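Peroxide stress regulator PerR, FUR family (Streptococcus pyogenes, PDB 4LMY) probably senses peroxide stress as a zinc-containing regulator of the FUR family and binds DNA to control transcription of the peroxide response. Local coordinates at residues Gln7-Ala12 with His99-Cys104; Thr28-Ala33 with Pro56-Met61; Gly77-Leu82 with Tyr92-His97. All blocks are in the same frame, centred on the assembly; numbering follows the deposited sequence.

Contact 1. Residues Gln7-Ala12 with His99-Cys104. With ZN (zinc ion), chain E; ZN (zinc ion), chain F.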
ATOM      1  N   GLN B   7     -17.150  -9.048   4.267  1.00 32.11           N
ATOM      2  CA  GLN B   7     -17.139 -10.319   3.549  1.00 32.26           C
ATOM      3  C   GLN B   7     -17.020 -10.164   2.031  1.00 29.35           C
ATOM      4  O   GLN B   7     -17.468 -11.025   1.275  1.00 31.81           O
ATOM      5  CB  GLN B   7     -18.349 -11.184   3.927  1.00 42.24           C
ATOM      6  CG  GLN B   7     -18.309 -11.725   5.355  1.00 42.91           C
ATOM      7  CD  GLN B   7     -18.577 -10.657   6.398  1.00 39.62           C
ATOM      8  OE1 GLN B   7     -19.562  -9.924   6.312  1.00 45.62           O
ATOM      9  NE2 GLN B   7     -17.695 -10.556   7.385  1.00 41.57           N
ATOM     10  N   GLN B   8     -16.404  -9.067   1.600  1.00 30.03           N
ATOM     11  CA  GLN B   8     -16.076  -8.861   0.191  1.00 29.06           C
ATOM     12  C   GLN B   8     -15.110  -7.694   0.048  1.00 26.38           C
ATOM     13  O   GLN B   8     -14.984  -6.866   0.950  1.00 27.27           O
ATOM     14  CB  GLN B   8     -17.333  -8.606  -0.649  1.00 36.71           C
ATOM     15  CG  GLN B   8     -17.901  -7.203  -0.525  1.00 45.05           C
ATOM     16  CD  GLN B   8     -19.134  -6.995  -1.389  1.00 49.51           C
ATOM     17  OE1 GLN B   8     -20.180  -6.568  -0.901  1.00 45.33           O
ATOM     18  NE2 GLN B   8     -19.013  -7.293  -2.678  1.00 47.00           N
ATOM     19  N   ALA B   9     -14.423  -7.635  -1.086  1.00 24.68           N
ATOM     20  CA  ALA B   9     -13.512  -6.533  -1.362  1.00 22.56           C
ATOM     21  C   ALA B   9     -14.306  -5.281  -1.701  1.00 24.46           C
ATOM     22  O   ALA B   9     -15.300  -5.344  -2.424  1.00 26.17           O
ATOM     23  CB  ALA B   9     -12.578  -6.891  -2.501  1.00 25.91           C
ATOM     24  N   LEU B  10     -13.862  -4.149  -1.165  1.00 24.59           N
ATOM     25  CA  LEU B  10     -14.496  -2.860  -1.411  1.00 25.47           C
ATOM     26  C   LEU B  10     -13.417  -1.788  -1.469  1.00 21.38           C
ATOM     27  O   LEU B  10     -12.580  -1.708  -0.572  1.00 22.35           O
ATOM     28  CB  LEU B  10     -15.469  -2.521  -0.278  1.00 27.43           C
ATOM     29  CG  LEU B  10     -16.626  -3.473   0.033  1.00 26.80           C
ATOM     30  CD1 LEU B  10     -17.279  -3.099   1.360  1.00 27.27           C
ATOM     31  CD2 LEU B  10     -17.650  -3.471  -1.092  1.00 28.13           C
ATOM     32  N   ASP B  11     -13.420  -0.960  -2.508  1.00 19.80           N
ATOM     33  CA  ASP B  11     -12.496   0.173  -2.519  1.00 19.19           C
ATOM     34  C   ASP B  11     -12.973   1.239  -1.535  1.00 22.91           C
ATOM     35  O   ASP B  11     -13.982   1.043  -0.856  1.00 24.76           O
ATOM     36  CB  ASP B  11     -12.270   0.742  -3.930  1.00 21.43           C
ATOM     37  CG  ASP B  11     -13.541   1.269  -4.580  1.00 24.80           C
ATOM     38  OD1 ASP B  11     -13.508   1.494  -5.809  1.00 30.56           O
ATOM     39  OD2 ASP B  11     -14.565   1.457  -3.890  1.00 25.91           O
ATOM     40  N   ALA B  12     -12.255   2.356  -1.457  1.00 20.71           N
ATOM     41  CA  ALA B  12     -12.603   3.411  -0.507  1.00 21.59           C
ATOM     42  C   ALA B  12     -14.032   3.913  -0.703  1.00 24.66           C
ATOM     43  O   ALA B  12     -14.782   4.046   0.261  1.00 21.84           O
ATOM     44  CB  ALA B  12     -11.613   4.564  -0.597  1.00 21.56           C
ATOM     45  N   HIS B  99     -11.216  -2.466   1.779  1.00 21.07           N
ATOM     46  CA  HIS B  99     -11.048  -3.881   2.075  1.00 21.84           C
ATOM     47  C   HIS B  99     -10.509  -4.618   0.861  1.00 21.17           C
ATOM     48  O   HIS B  99     -11.065  -4.528  -0.231  1.00 24.25           O
ATOM     49  CB  HIS B  99     -12.363  -4.488   2.556  1.00 22.05           C
ATOM     50  CG  HIS B  99     -12.907  -3.820   3.778  1.00 22.78           C
ATOM     51  ND1 HIS B  99     -12.711  -4.315   5.048  1.00 25.16           N
ATOM     52  CD2 HIS B  99     -13.610  -2.671   3.926  1.00 25.24           C
ATOM     53  CE1 HIS B  99     -13.285  -3.511   5.926  1.00 29.43           C
ATOM     54  NE2 HIS B  99     -13.834  -2.504   5.270  1.00 22.13           N
ATOM     55  N   VAL B 100      -9.417  -5.346   1.076  1.00 18.70           N
ATOM     56  CA  VAL B 100      -8.659  -5.973   0.002  1.00 19.73           C
ATOM     57  C   VAL B 100      -8.654  -7.490   0.164  1.00 17.78           C
ATOM     58  O   VAL B 100      -8.516  -8.002   1.272  1.00 18.39           O
ATOM     59  CB  VAL B 100      -7.199  -5.463   0.009  1.00 19.79           C
ATOM     60  CG1 VAL B 100      -6.377  -6.099  -1.112  1.00 19.99           C
ATOM     61  CG2 VAL B 100      -7.170  -3.943  -0.087  1.00 25.25           C
ATOM     62  N   ASN B 101      -8.806  -8.209  -0.943  1.00 20.58           N
ATOM     63  CA  ASN B 101      -8.746  -9.667  -0.904  1.00 19.74           C
ATOM     64  C   ASN B 101      -7.322 -10.205  -0.861  1.00 21.17           C
ATOM     65  O   ASN B 101      -6.409  -9.627  -1.447  1.00 20.74           O
ATOM     66  CB  ASN B 101      -9.461 -10.269  -2.111  1.00 20.07           C
ATOM     67  CG  ASN B 101     -10.965 -10.239  -1.970  1.00 24.65           C
ATOM     68  OD1 ASN B 101     -11.495 -10.201  -0.860  1.00 27.65           O
ATOM     69  ND2 ASN B 101     -11.664 -10.275  -3.096  1.00 25.09           N
ATOM     70  N   VAL B 102      -7.140 -11.315  -0.157  1.00 19.84           N
ATOM     71  CA  VAL B 102      -5.919 -12.094  -0.292  1.00 19.03           C
ATOM     72  C   VAL B 102      -6.315 -13.485  -0.778  1.00 18.52           C
ATOM     73  O   VAL B 102      -7.171 -14.144  -0.184  1.00 24.15           O
ATOM     74  CB  VAL B 102      -5.079 -12.137   1.014  1.00 24.38           C
ATOM     75  CG1 VAL B 102      -5.877 -12.710   2.175  1.00 31.56           C
ATOM     76  CG2 VAL B 102      -3.798 -12.926   0.793  1.00 21.75           C
ATOM     77  N   VAL B 103      -5.720 -13.911  -1.886  1.00 20.96           N
ATOM     78  CA  VAL B 103      -6.113 -15.158  -2.531  1.00 19.57           C
ATOM     79  C   VAL B 103      -5.026 -16.211  -2.380  1.00 21.96           C
ATOM     80  O   VAL B 103      -3.850 -15.923  -2.592  1.00 19.58           O
ATOM     81  CB  VAL B 103      -6.389 -14.939  -4.036  1.00 22.79           C
ATOM     82  CG1 VAL B 103      -6.877 -16.224  -4.678  1.00 21.74           C
ATOM     83  CG2 VAL B 103      -7.400 -13.813  -4.235  1.00 25.27           C
ATOM     84  N   CYS B 104      -5.413 -17.429  -2.010  1.00 18.65           N
ATOM     85  CA  CYS B 104      -4.437 -18.500  -1.859  1.00 19.20           C
ATOM     86  C   CYS B 104      -3.981 -19.007  -3.218  1.00 20.31           C
ATOM     87  O   CYS B 104      -4.796 -19.416  -4.043  1.00 22.56           O
ATOM     88  CB  CYS B 104      -4.987 -19.660  -1.025  1.00 22.30           C
ATOM     89  SG  CYS B 104      -3.761 -20.977  -0.742  1.00 22.53           S
TER
HETATM   90 ZN    ZN E 201     -15.276  -1.151   6.097  1.00 27.31          ZN
HETATM   91 ZN    ZN F 202      -4.954 -22.540   0.416  1.00 23.66          ZN
HETATM   92  O   HOH W   1     -14.752  -9.780  -3.126  1.00 32.03           O
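A single antiparallel beta bridge between Leu10 and His99 lays the N-terminal extension against the start of strand 98-104, at the histidine-rich zinc site, which probably corresponds to the regulatory site of FUR-family proteins. Leu10 and His99 form a hydrogen-bonded pair and are joined twice through their backbones. The His99 N to Leu10 O bond, at 2.8 Å, is almost straight (177°) and lies in the carbonyl plane; the return bond from Leu10 N to His99 O is 3.0 Å long and more bent, its donor tilted 21° from that plane. The same His99 O receives a CA-H...O contact from Ala9 CA at 3.4 Å. With the backbone held in this way and CG anti to the carbonyl carbon (chi1 -59°), the imidazole of His99 reaches a zinc ion, which NE2 binds at 2.1 Å, while CD1 of Leu10 approaches the ring obliquely. His4, His6, His19 and His97 complete the shell of this zinc, so the extension supplies two ligands just before the bridge, and the His6 ring meets that of His99 edge-to-face. Two residues along the strand, Asn101 bends its amide back toward the extension: ND2 lies 3.6 Å from Ala9 CB and donates to a water that also accepts from Ala9 N, a bridge alongside the methyl. At the far end of the strand the chain reaches a second metal, a zinc site of four cysteines, where Cys104 SG binds at 2.3 Å with Cys107, Cys144 and Cys147. Val102 and Cys104 also pack on Tyr131 of the second subunit. Asp11, where the extension turns into helix 12-22, is the N-cap residue, its OD2 accepting from Glu14 N.

Contact 2. Residues Thr28-Ala33 with Pro56-Met61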
ATOM      1  N   THR B  28     -27.742  10.059  -1.417  1.00 22.11           N
ATOM      2  CA  THR B  28     -28.155  10.961  -2.480  1.00 23.65           C
ATOM      3  C   THR B  28     -27.041  11.071  -3.516  1.00 22.20           C
ATOM      4  O   THR B  28     -25.904  10.674  -3.260  1.00 23.61           O
ATOM      5  CB  THR B  28     -28.447  12.365  -1.932  1.00 24.41           C
ATOM      6  OG1 THR B  28     -27.237  12.941  -1.426  1.00 26.18           O
ATOM      7  CG2 THR B  28     -29.483  12.301  -0.810  1.00 24.86           C
ATOM      8  N   GLU B  29     -27.370  11.613  -4.685  1.00 25.42           N
ATOM      9  CA  GLU B  29     -26.376  11.831  -5.729  1.00 23.37           C
ATOM     10  C   GLU B  29     -25.338  12.859  -5.281  1.00 25.02           C
ATOM     11  O   GLU B  29     -24.159  12.765  -5.633  1.00 25.55           O
ATOM     12  CB  GLU B  29     -27.050  12.275  -7.030  1.00 25.82           C
ATOM     13  CG  GLU B  29     -27.961  11.220  -7.638  1.00 29.60           C
ATOM     14  CD  GLU B  29     -27.213   9.950  -7.999  1.00 30.14           C
ATOM     15  OE1 GLU B  29     -26.130  10.053  -8.611  1.00 31.24           O
ATOM     16  OE2 GLU B  29     -27.701   8.852  -7.661  1.00 31.77           O
ATOM     17  N   THR B  30     -25.787  13.834  -4.498  1.00 24.42           N
ATOM     18  CA  THR B  30     -24.901  14.858  -3.960  1.00 23.22           C
ATOM     19  C   THR B  30     -23.921  14.239  -2.967  1.00 22.45           C
ATOM     20  O   THR B  30     -22.736  14.571  -2.957  1.00 24.86           O
ATOM     21  CB  THR B  30     -25.705  15.979  -3.269  1.00 28.13           C
ATOM     22  OG1 THR B  30     -26.407  16.740  -4.261  1.00 32.86           O
ATOM     23  CG2 THR B  30     -24.783  16.903  -2.499  1.00 30.70           C
ATOM     24  N   ARG B  31     -24.425  13.322  -2.145  1.00 23.26           N
ATOM     25  CA  ARG B  31     -23.590  12.633  -1.170  1.00 22.27           C
ATOM     26  C   ARG B  31     -22.513  11.805  -1.860  1.00 23.39           C
ATOM     27  O   ARG B  31     -21.360  11.784  -1.428  1.00 22.44           O
ATOM     28  CB  ARG B  31     -24.447  11.756  -0.258  1.00 25.94           C
ATOM     29  CG  ARG B  31     -23.665  10.966   0.777  1.00 29.64           C
ATOM     30  CD  ARG B  31     -24.492  10.764   2.035  1.00 30.19           C
ATOM     31  NE  ARG B  31     -24.644  12.006   2.789  1.00 42.43           N
ATOM     32  CZ  ARG B  31     -25.674  12.276   3.585  1.00 45.78           C
ATOM     33  NH1 ARG B  31     -26.655  11.396   3.724  1.00 42.06           N
ATOM     34  NH2 ARG B  31     -25.729  13.432   4.235  1.00 54.71           N
ATOM     35  N   LYS B  32     -22.891  11.136  -2.945  1.00 23.86           N
ATOM     36  CA  LYS B  32     -21.937  10.357  -3.727  1.00 24.48           C
ATOM     37  C   LYS B  32     -20.873  11.254  -4.350  1.00 22.80           C
ATOM     38  O   LYS B  32     -19.692  10.899  -4.388  1.00 25.60           O
ATOM     39  CB  LYS B  32     -22.656   9.559  -4.815  1.00 23.22           C
ATOM     40  CG  LYS B  32     -23.437   8.378  -4.280  1.00 23.04           C
ATOM     41  CD  LYS B  32     -23.966   7.494  -5.399  1.00 31.12           C
ATOM     42  CE  LYS B  32     -25.376   7.880  -5.803  1.00 38.20           C
ATOM     43  NZ  LYS B  32     -25.849   7.093  -6.979  1.00 33.22           N
ATOM     44  N   ALA B  33     -21.298  12.416  -4.833  1.00 21.89           N
ATOM     45  CA  ALA B  33     -20.382  13.369  -5.453  1.00 24.15           C
ATOM     46  C   ALA B  33     -19.352  13.899  -4.462  1.00 27.01           C
ATOM     47  O   ALA B  33     -18.176  14.039  -4.791  1.00 28.24           O
ATOM     48  CB  ALA B  33     -21.152  14.514  -6.072  1.00 26.63           C
ATOM     49  N   PRO B  56     -20.860  23.856 -10.153  1.00 49.35           N
ATOM     50  CA  PRO B  56     -21.288  23.736 -11.556  1.00 52.88           C
ATOM     51  C   PRO B  56     -22.117  22.485 -11.864  1.00 55.39           C
ATOM     52  O   PRO B  56     -23.108  22.579 -12.589  1.00 51.90           O
ATOM     53  CB  PRO B  56     -19.962  23.684 -12.318  1.00 58.99           C
ATOM     54  CG  PRO B  56     -19.013  24.428 -11.454  1.00 54.95           C
ATOM     55  CD  PRO B  56     -19.402  24.064 -10.054  1.00 54.27           C
ATOM     56  N   ASN B  57     -21.714  21.335 -11.333  1.00 43.90           N
ATOM     57  CA  ASN B  57     -22.457  20.098 -11.555  1.00 39.47           C
ATOM     58  C   ASN B  57     -23.716  20.009 -10.698  1.00 33.73           C
ATOM     59  O   ASN B  57     -24.642  19.261 -11.011  1.00 38.38           O
ATOM     60  CB  ASN B  57     -21.569  18.874 -11.309  1.00 39.66           C
ATOM     61  CG  ASN B  57     -20.779  18.472 -12.538  1.00 47.51           C
ATOM     62  OD1 ASN B  57     -21.111  18.858 -13.659  1.00 53.11           O
ATOM     63  ND2 ASN B  57     -19.733  17.680 -12.336  1.00 46.18           N
ATOM     64  N   PHE B  58     -23.747  20.779  -9.616  1.00 34.70           N
ATOM     65  CA  PHE B  58     -24.881  20.759  -8.699  1.00 32.67           C
ATOM     66  C   PHE B  58     -25.349  22.173  -8.370  1.00 39.05           C
ATOM     67  O   PHE B  58     -24.979  22.727  -7.335  1.00 38.50           O
ATOM     68  CB  PHE B  58     -24.518  20.006  -7.417  1.00 35.26           C
ATOM     69  CG  PHE B  58     -24.211  18.554  -7.638  1.00 30.09           C
ATOM     70  CD1 PHE B  58     -25.203  17.596  -7.509  1.00 33.09           C
ATOM     71  CD2 PHE B  58     -22.934  18.147  -7.985  1.00 29.11           C
ATOM     72  CE1 PHE B  58     -24.926  16.258  -7.718  1.00 35.51           C
ATOM     73  CE2 PHE B  58     -22.652  16.813  -8.199  1.00 28.52           C
ATOM     74  CZ  PHE B  58     -23.649  15.867  -8.063  1.00 29.25           C
ATOM     75  N   PRO B  59     -26.171  22.759  -9.256  1.00 38.61           N
ATOM     76  CA  PRO B  59     -26.678  24.128  -9.103  1.00 41.30           C
ATOM     77  C   PRO B  59     -27.519  24.297  -7.843  1.00 43.42           C
ATOM     78  O   PRO B  59     -27.627  25.405  -7.318  1.00 51.96           O
ATOM     79  CB  PRO B  59     -27.561  24.313 -10.343  1.00 44.59           C
ATOM     80  CG  PRO B  59     -27.067  23.304 -11.323  1.00 40.86           C
ATOM     81  CD  PRO B  59     -26.658  22.129 -10.494  1.00 38.68           C
ATOM     82  N   ASN B  60     -28.104  23.202  -7.368  1.00 50.54           N
ATOM     83  CA  ASN B  60     -28.957  23.235  -6.188  1.00 57.89           C
ATOM     84  C   ASN B  60     -28.193  22.955  -4.896  1.00 50.99           C
ATOM     85  O   ASN B  60     -28.791  22.799  -3.832  1.00 54.71           O
ATOM     86  CB  ASN B  60     -30.119  22.250  -6.348  1.00 61.98           C
ATOM     87  CG  ASN B  60     -29.655  20.854  -6.727  1.00 74.34           C
ATOM     88  OD1 ASN B  60     -28.606  20.391  -6.280  1.00 70.85           O
ATOM     89  ND2 ASN B  60     -30.437  20.179  -7.563  1.00 70.64           N
ATOM     90  N   MET B  61     -26.869  22.881  -4.997  1.00 37.20           N
ATOM     91  CA  MET B  61     -26.028  22.664  -3.826  1.00 34.24           C
ATOM     92  C   MET B  61     -25.762  23.983  -3.114  1.00 30.68           C
ATOM     93  O   MET B  61     -25.483  24.997  -3.752  1.00 34.60           O
ATOM     94  CB  MET B  61     -24.701  22.002  -4.214  1.00 33.00           C
ATOM     95  CG  MET B  61     -23.733  21.822  -3.048  1.00 34.38           C
ATOM     96  SD  MET B  61     -22.122  21.173  -3.532  1.00 40.39           S
ATOM     97  CE  MET B  61     -22.497  19.432  -3.718  1.00 38.97           C
TER
HETATM   98  O   HOH W   2     -27.144  19.317  -4.537  1.00 41.77           O
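Helix 29-40 begins right after its N-cap, Thr28, and presents its first turn to a type I beta turn, Phe58 to Met61, in the loop between helices 47-54 and 63-75; the nearest CA atoms, those of Thr30 and Phe58, are 7.6 Å apart. The turn is closed by Met61 N donating to Phe58 O, while Thr28 OG1 caps the helix by accepting from Arg31 N at 2.9 Å. The phenyl ring of Phe58 does most of the touching. Its CZ and CE2 rest 3.5 Å from the Ala33 methyl, and CD1 lies 3.6 Å from Thr30 OG1, both partners meeting the ring obliquely. CG anti to the carbonyl carbon (chi1 -64°) sends the ring toward the helix, and the Thr30 and Phe58 side chains run alongside each other, pointing opposite ways. These helices probably belong to the winged-helix DNA-binding domain of the FUR family, and here the loop before helix 63-75 is laid against helix 29-40. The two branches of Thr30 serve different neighbours: CG2 meets Met61 CE at 3.6 Å, whereas a water lies between OG1 and Asn60 OD1 and donates to the latter, though this bridge is doubtful because Asn60 is poorly ordered. Thr30 also touches Thr65 and Asn69 of helix 63-75, and Met61 touches Val66 there. Lys32 NZ forms a salt bridge with Glu29 OE2, meeting it on the syn side, 32° out of the carboxylate plane.

Contact 3. Residues Gly77-Leu82 with Tyr92-His97. With ZN (zinc ion), chain E.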
ATOM      1  N   GLY B  77     -16.488   8.557  10.497  1.00 46.34           N
ATOM      2  CA  GLY B  77     -15.069   8.250  10.568  1.00 47.53           C
ATOM      3  C   GLY B  77     -14.336   8.098   9.250  1.00 52.81           C
ATOM      4  O   GLY B  77     -13.373   7.336   9.160  1.00 48.95           O
ATOM      5  N   PHE B  78     -14.771   8.828   8.228  1.00 44.00           N
ATOM      6  CA  PHE B  78     -14.135   8.738   6.918  1.00 41.04           C
ATOM      7  C   PHE B  78     -13.409  10.024   6.526  1.00 37.32           C
ATOM      8  O   PHE B  78     -12.633  10.041   5.571  1.00 39.70           O
ATOM      9  CB  PHE B  78     -15.158   8.351   5.849  1.00 33.64           C
ATOM     10  CG  PHE B  78     -15.815   7.024   6.095  1.00 34.58           C
ATOM     11  CD1 PHE B  78     -15.086   5.851   5.992  1.00 33.40           C
ATOM     12  CD2 PHE B  78     -17.156   6.947   6.429  1.00 32.35           C
ATOM     13  CE1 PHE B  78     -15.682   4.627   6.218  1.00 32.84           C
ATOM     14  CE2 PHE B  78     -17.759   5.724   6.656  1.00 35.47           C
ATOM     15  CZ  PHE B  78     -17.018   4.563   6.550  1.00 33.45           C
ATOM     16  N   VAL B  79     -13.666  11.096   7.268  1.00 38.93           N
ATOM     17  CA  VAL B  79     -13.031  12.386   7.010  1.00 37.07           C
ATOM     18  C   VAL B  79     -12.603  13.039   8.324  1.00 28.40           C
ATOM     19  O   VAL B  79     -13.334  12.994   9.312  1.00 43.73           O
ATOM     20  CB  VAL B  79     -13.977  13.335   6.226  1.00 38.07           C
ATOM     21  CG1 VAL B  79     -13.468  14.772   6.260  1.00 37.94           C
ATOM     22  CG2 VAL B  79     -14.142  12.860   4.787  1.00 35.69           C
ATOM     23  N   SER B  80     -11.413  13.631   8.335  1.00 48.26           N
ATOM     24  CA  SER B  80     -10.918  14.329   9.517  1.00 56.88           C
ATOM     25  C   SER B  80     -10.874  15.841   9.314  1.00 50.71           C
ATOM     26  O   SER B  80     -10.530  16.323   8.235  1.00 54.39           O
ATOM     27  CB  SER B  80      -9.529  13.813   9.896  1.00 58.86           C
ATOM     28  OG  SER B  80      -8.663  13.808   8.774  1.00 61.78           O
ATOM     29  N   GLU B  81     -11.233  16.584  10.356  1.00 51.02           N
ATOM     30  CA  GLU B  81     -11.094  18.033  10.342  1.00 52.50           C
ATOM     31  C   GLU B  81      -9.676  18.389  10.764  1.00 55.30           C
ATOM     32  O   GLU B  81      -9.236  18.018  11.853  1.00 49.61           O
ATOM     33  CB  GLU B  81     -12.086  18.686  11.306  1.00 53.50           C
ATOM     34  CG  GLU B  81     -13.509  18.166  11.211  1.00 50.25           C
ATOM     35  CD  GLU B  81     -14.455  18.921  12.123  1.00 58.46           C
ATOM     36  OE1 GLU B  81     -15.271  18.272  12.810  1.00 72.35           O
ATOM     37  OE2 GLU B  81     -14.381  20.168  12.152  1.00 62.49           O
ATOM     38  N   LEU B  82      -8.960  19.104   9.905  1.00 45.41           N
ATOM     39  CA  LEU B  82      -7.586  19.488  10.210  1.00 49.11           C
ATOM     40  C   LEU B  82      -7.466  20.987  10.448  1.00 41.41           C
ATOM     41  O   LEU B  82      -8.289  21.770   9.974  1.00 43.85           O
ATOM     42  CB  LEU B  82      -6.639  19.061   9.087  1.00 48.80           C
ATOM     43  CG  LEU B  82      -6.628  17.581   8.700  1.00 58.29           C
ATOM     44  CD1 LEU B  82      -5.482  17.304   7.741  1.00 55.33           C
ATOM     45  CD2 LEU B  82      -6.538  16.686   9.928  1.00 55.30           C
ATOM     46  N   TYR B  92     -10.517  19.726   5.412  1.00 34.35           N
ATOM     47  CA  TYR B  92     -10.990  18.353   5.496  1.00 34.60           C
ATOM     48  C   TYR B  92     -10.132  17.412   4.661  1.00 31.91           C
ATOM     49  O   TYR B  92      -9.634  17.785   3.603  1.00 34.78           O
ATOM     50  CB  TYR B  92     -12.454  18.276   5.054  1.00 32.61           C
ATOM     51  CG  TYR B  92     -13.380  19.123   5.897  1.00 30.42           C
ATOM     52  CD1 TYR B  92     -14.065  18.577   6.973  1.00 30.82           C
ATOM     53  CD2 TYR B  92     -13.561  20.475   5.624  1.00 28.67           C
ATOM     54  CE1 TYR B  92     -14.909  19.348   7.749  1.00 33.13           C
ATOM     55  CE2 TYR B  92     -14.400  21.254   6.396  1.00 33.73           C
ATOM     56  CZ  TYR B  92     -15.073  20.686   7.456  1.00 36.47           C
ATOM     57  OH  TYR B  92     -15.913  21.458   8.227  1.00 37.54           O
ATOM     58  N   ASP B  93      -9.961  16.189   5.149  1.00 37.27           N
ATOM     59  CA  ASP B  93      -9.157  15.198   4.449  1.00 40.84           C
ATOM     60  C   ASP B  93      -9.796  13.822   4.544  1.00 29.41           C
ATOM     61  O   ASP B  93     -10.125  13.356   5.633  1.00 35.31           O
ATOM     62  CB  ASP B  93      -7.749  15.142   5.039  1.00 44.63           C
ATOM     63  CG  ASP B  93      -6.831  14.218   4.266  1.00 46.62           C
ATOM     64  OD1 ASP B  93      -6.794  14.321   3.021  1.00 47.68           O
ATOM     65  OD2 ASP B  93      -6.151  13.385   4.900  1.00 56.14           O
ATOM     66  N   PHE B  94      -9.967  13.172   3.399  1.00 39.23           N
ATOM     67  CA  PHE B  94     -10.497  11.816   3.377  1.00 38.27           C
ATOM     68  C   PHE B  94      -9.399  10.833   3.770  1.00 45.24           C
ATOM     69  O   PHE B  94      -8.304  10.864   3.209  1.00 41.62           O
ATOM     70  CB  PHE B  94     -11.042  11.474   1.988  1.00 38.82           C
ATOM     71  CG  PHE B  94     -11.802  10.179   1.940  1.00 39.33           C
ATOM     72  CD1 PHE B  94     -13.175  10.158   2.120  1.00 36.62           C
ATOM     73  CD2 PHE B  94     -11.141   8.980   1.724  1.00 35.91           C
ATOM     74  CE1 PHE B  94     -13.875   8.967   2.081  1.00 35.62           C
ATOM     75  CE2 PHE B  94     -11.836   7.788   1.686  1.00 36.48           C
ATOM     76  CZ  PHE B  94     -13.204   7.782   1.862  1.00 36.88           C
ATOM     77  N   MET B  95      -9.689   9.965   4.736  1.00 39.55           N
ATOM     78  CA  MET B  95      -8.726   8.946   5.150  1.00 43.05           C
ATOM     79  C   MET B  95      -9.384   7.577   5.344  1.00 36.65           C
ATOM     80  O   MET B  95      -8.779   6.654   5.890  1.00 44.32           O
ATOM     81  CB  MET B  95      -7.951   9.392   6.402  1.00 50.05           C
ATOM     82  CG  MET B  95      -8.579   9.047   7.753  1.00 55.81           C
ATOM     83  SD  MET B  95     -10.267   9.631   7.976  1.00 55.16           S
ATOM     84  CE  MET B  95     -10.168  10.312   9.630  1.00 54.19           C
ATOM     85  N   GLY B  96     -10.621   7.453   4.866  1.00 37.65           N
ATOM     86  CA  GLY B  96     -11.379   6.219   4.980  1.00 35.42           C
ATOM     87  C   GLY B  96     -10.664   4.993   4.440  1.00 29.24           C
ATOM     88  O   GLY B  96      -9.906   5.070   3.474  1.00 36.18           O
ATOM     89  N   HIS B  97     -10.921   3.855   5.072  1.00 25.75           N
ATOM     90  CA  HIS B  97     -10.256   2.604   4.734  1.00 24.50           C
ATOM     91  C   HIS B  97     -10.906   1.895   3.549  1.00 25.93           C
ATOM     92  O   HIS B  97     -11.918   2.341   3.008  1.00 25.28           O
ATOM     93  CB  HIS B  97     -10.312   1.671   5.938  1.00 24.63           C
ATOM     94  CG  HIS B  97     -11.702   1.244   6.293  1.00 25.02           C
ATOM     95  ND1 HIS B  97     -12.535   2.006   7.086  1.00 24.99           N
ATOM     96  CD2 HIS B  97     -12.411   0.145   5.948  1.00 22.61           C
ATOM     97  CE1 HIS B  97     -13.694   1.388   7.219  1.00 21.32           C
ATOM     98  NE2 HIS B  97     -13.649   0.258   6.539  1.00 26.82           N
TER
HETATM   99 ZN    ZN E 201     -15.276  -1.151   6.097  1.00 27.31          ZN
HETATM  100  O   HOH W   3     -11.880   4.737   8.015  1.00 39.25           O
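Phe78 and Phe94 meet through the Phe78 carbonyl, whose oxygen stands over one face of the Phe94 ring, 3.5 Å above its plane and offset toward the rim. The Phe78 ring takes Gly96 CA at its edge, in plane, and its CE1 comes within 3.9 Å of His97 CE1 as the side chains cross. Val79 and Phe94 run at about a right angle, CG2 of the valine 3.9 Å from CD1 of the ring. These residues belong to the beta hairpin of strands 79-82 and 91-94, consistent with the wing of a winged-helix domain, and its Val79, Tyr92 and Phe94 face packs on helices 29-40 and 63-75. The Glu81 side chain runs alongside Tyr92, its CG 3.9 Å from Tyr92 CE1, with the carboxylate turned 19° from the ring plane. On the other face Ser80 N donates to Asp93 O (3.0 Å), Asp93 N returns a bond to Ser80 O, and Met95, its chain folded back, brings CE to 3.6 Å from Ser80 CB. Phe78 O accepts from Met95 N at 3.1 Å and, weakly, from Gly96 N. His97 NE2 binds the zinc ion at 2.2 Å, and ND1 donates to a water that reaches Gly77 O.

Contact 3 is partly buried and has the largest interface, with paired strands and aromatic rings, whereas contacts 1 and 2 lie at the surface. Contact 2 relies on apolar touches and a doubtful water bridge, contact 1 on one backbone bridge and a water. Contacts 1 and 3 meet at the same zinc ion, through His99 and His97, and also where Ala12 CB packs on Phe94 CE2 at 4.0 Å; strands 91-94 and 98-104 follow each other in the chain. Contact 2 holds no metal and comes no nearer than about 9 Å to contact 3 between nearest atoms, although helix 29-40, part of which forms contact 2, also packs on contact 3, and helix 63-75 touches both.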